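Local coordinates for protein alpha,alpha-trehalose-phosphate synthase (UDP-forming) (Burkholderia xenovorans, PDB 5V0T) that is a glycosyltransferase of family 20 with a GT-B fold and holds uridine-5'-diphosphate in a pocket of the chain, at residues R356-L359 with A360-R364. Sequence-based numbering, arbitrary orientation.
With UDP (uridine-5'-diphosphate), chain I.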
loop_
_atom_site.group_PDB
_atom_site.type_symbol
_atom_site.label_atom_id
_atom_site.label_comp_id
_atom_site.label_asym_id
_atom_site.label_seq_id
_atom_site.Cartn_x
_atom_site.Cartn_y
_atom_site.Cartn_z
ATOM N N ARG A 356 -1.441 -5.136 14.256
ATOM C CA ARG A 356 -0.988 -3.778 14.012
ATOM C C ARG A 356 -0.649 -3.075 15.320
ATOM O O ARG A 356 0.294 -2.277 15.380
ATOM C CB ARG A 356 -2.068 -3.022 13.239
ATOM C CG ARG A 356 -1.614 -1.723 12.647
ATOM C CD ARG A 356 -2.615 -1.246 11.616
ATOM N NE ARG A 356 -2.402 0.159 11.312
ATOM C CZ ARG A 356 -3.180 1.136 11.747
ATOM N NH1 ARG A 356 -4.227 0.857 12.506
ATOM N NH2 ARG A 356 -2.916 2.385 11.421
ATOM N N SER A 357 -1.394 -3.382 16.385
ATOM C CA SER A 357 -1.112 -2.802 17.694
ATOM C C SER A 357 0.249 -3.247 18.232
ATOM O O SER A 357 0.924 -2.484 18.935
ATOM C CB SER A 357 -2.212 -3.187 18.675
ATOM O OG SER A 357 -2.216 -4.592 18.853
ATOM N N VAL A 358 0.653 -4.488 17.952
ATOM C CA VAL A 358 1.980 -4.937 18.373
ATOM C C VAL A 358 3.061 -4.248 17.537
ATOM O O VAL A 358 4.101 -3.825 18.065
ATOM C CB VAL A 358 2.078 -6.477 18.289
ATOM C CG1 VAL A 358 3.525 -6.968 18.534
ATOM C CG2 VAL A 358 1.114 -7.128 19.276
ATOM N N LEU A 359 2.833 -4.113 16.224
ATOM C CA LEU A 359 3.828 -3.455 15.375
ATOM C C LEU A 359 4.060 -2.010 15.813
ATOM O O LEU A 359 5.197 -1.524 15.806
ATOM C CB LEU A 359 3.389 -3.490 13.909
ATOM C CG LEU A 359 3.303 -4.851 13.212
ATOM C CD1 LEU A 359 2.782 -4.676 11.799
ATOM C CD2 LEU A 359 4.654 -5.563 13.219
ATOM N N ALA A 360 2.988 -1.304 16.172
ATOM C CA ALA A 360 3.125 0.068 16.641
ATOM C C ALA A 360 3.978 0.133 17.900
ATOM O O ALA A 360 4.850 1.000 18.020
ATOM C CB ALA A 360 1.742 0.677 16.892
ATOM N N ALA A 361 3.727 -0.764 18.862
ATOM C CA ALA A 361 4.525 -0.786 20.085
ATOM C C ALA A 361 5.993 -1.039 19.779
ATOM O O ALA A 361 6.869 -0.400 20.369
ATOM C CB ALA A 361 3.990 -1.848 21.055
ATOM N N LEU A 362 6.280 -1.951 18.837
ATOM C CA LEU A 362 7.664 -2.264 18.476
ATOM C C LEU A 362 8.315 -1.126 17.697
ATOM O O LEU A 362 9.500 -0.830 17.899
ATOM C CB LEU A 362 7.717 -3.560 17.661
ATOM C CG LEU A 362 7.322 -4.825 18.438
ATOM C CD1 LEU A 362 7.225 -6.014 17.508
ATOM C CD2 LEU A 362 8.328 -5.095 19.539
ATOM N N PHE A 363 7.562 -0.478 16.805
ATOM C CA PHE A 363 8.095 0.674 16.079
ATOM C C PHE A 363 8.703 1.688 17.041
ATOM O O PHE A 363 9.767 2.259 16.773
ATOM C CB PHE A 363 6.991 1.352 15.256
ATOM C CG PHE A 363 6.628 0.648 13.956
ATOM C CD1 PHE A 363 7.540 -0.127 13.275
ATOM C CD2 PHE A 363 5.350 0.809 13.414
ATOM C CE1 PHE A 363 7.189 -0.753 12.073
ATOM C CE2 PHE A 363 4.983 0.188 12.214
ATOM C CZ PHE A 363 5.906 -0.593 11.544
ATOM N N ARG A 364 8.032 1.922 18.173
ATOM C CA ARG A 364 8.472 2.910 19.155
ATOM C C ARG A 364 9.809 2.541 19.800
ATOM O O ARG A 364 10.496 3.426 20.317
ATOM C CB ARG A 364 7.381 3.079 20.229
ATOM C CG ARG A 364 7.545 4.242 21.237
ATOM C CD ARG A 364 6.261 4.372 22.064
ATOM N NE ARG A 364 6.225 5.512 22.991
ATOM C CZ ARG A 364 5.647 6.685 22.722
ATOM N NH1 ARG A 364 5.068 6.903 21.537
ATOM N NH2 ARG A 364 5.655 7.649 23.635
HETATM N N1 UDP I . 0.459 -4.742 8.665
HETATM C C2 UDP I . -0.171 -5.464 9.667
HETATM N N3 UDP I . 0.452 -6.624 10.028
HETATM C C4 UDP I . 1.622 -7.129 9.507
HETATM C C5 UDP I . 2.224 -6.324 8.476
HETATM C C6 UDP I . 1.640 -5.174 8.106
HETATM O O2 UDP I . -1.214 -5.107 10.186
HETATM O O4 UDP I . 2.066 -8.198 9.945
HETATM C "C1'" UDP I . -0.164 -3.482 8.247
HETATM C "C2'" UDP I . 0.718 -2.258 8.480
HETATM O "O2'" UDP I . 0.560 -1.799 9.812
HETATM C "C3'" UDP I . 0.149 -1.289 7.442
HETATM C "C4'" UDP I . -0.227 -2.222 6.284
HETATM O "O4'" UDP I . -0.385 -3.538 6.857
HETATM O "O3'" UDP I . -1.015 -0.609 7.900
HETATM C "C5'" UDP I . 0.763 -2.278 5.151
HETATM O "O5'" UDP I . 0.495 -1.152 4.293
HETATM P PA UDP I . 1.627 -0.523 3.383
HETATM O O1A UDP I . 2.906 -0.315 4.167
HETATM O O2A UDP I . 1.048 0.690 2.755
HETATM O O3A UDP I . 1.950 -1.620 2.294
HETATM P PB UDP I . 1.095 -2.661 1.458
HETATM O O1B UDP I . -0.248 -1.953 1.257
HETATM O O2B UDP I . 1.854 -2.723 0.116
HETATM O O3B UDP I . 0.991 -3.969 2.151
#
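The Phe363 ring has the carbonyl oxygen of Leu359 over one face, 3.1 Å above its plane and offset toward the rim. At the edge of the Arg356 guanidinium, in its plane, lies O2' of uridine-5'-diphosphate; O3' of the same ribose sits obliquely to the group. Both residues belong to the short helix 356-363, which packs beside the parallel sheet of one Rossmann-like domain of this GT-B glycosyltransferase. Its first turn lines the nucleotide pocket.

Leu359 O also accepts the Phe363 backbone N at 2.8 Å, so one oxygen meets both the amide and the ring of the same residue. Phe363 CG lies beside the backbone N (chi1 -78°), which folds the ring back over this carbonyl. Leu359 CB lies loosely against CE2 of Phe363, 4.4 Å away. Strand 270-275, through Met273 and Val275, packs against Phe363, and helix 380-388 touches the ring side chain too.

At the ligand, Leu359 CD1 touches the uracil, 3.5 Å from N3. Arg356 runs extended from CG to NE alongside the ribose, with CG 3.6 Å from O2'. OE1 of Glu384 takes both a salt bridge from Arg356 NE and a hydrogen bond with the nucleotide.

Val358 and Leu362 lie side by side, pointing the same way, and both touch helix 257-266. Along the helix backbone, Ala360 N and Leu362 N bond to Arg356 O and Val358 O. Ala361 N bonds to Ser357 O at 3.3 Å, and a weak bond from Arg364 N to Ala360 O follows. Between the two branched side chains, Val358 CG1 meets Leu362 CD1 at 4.0 Å.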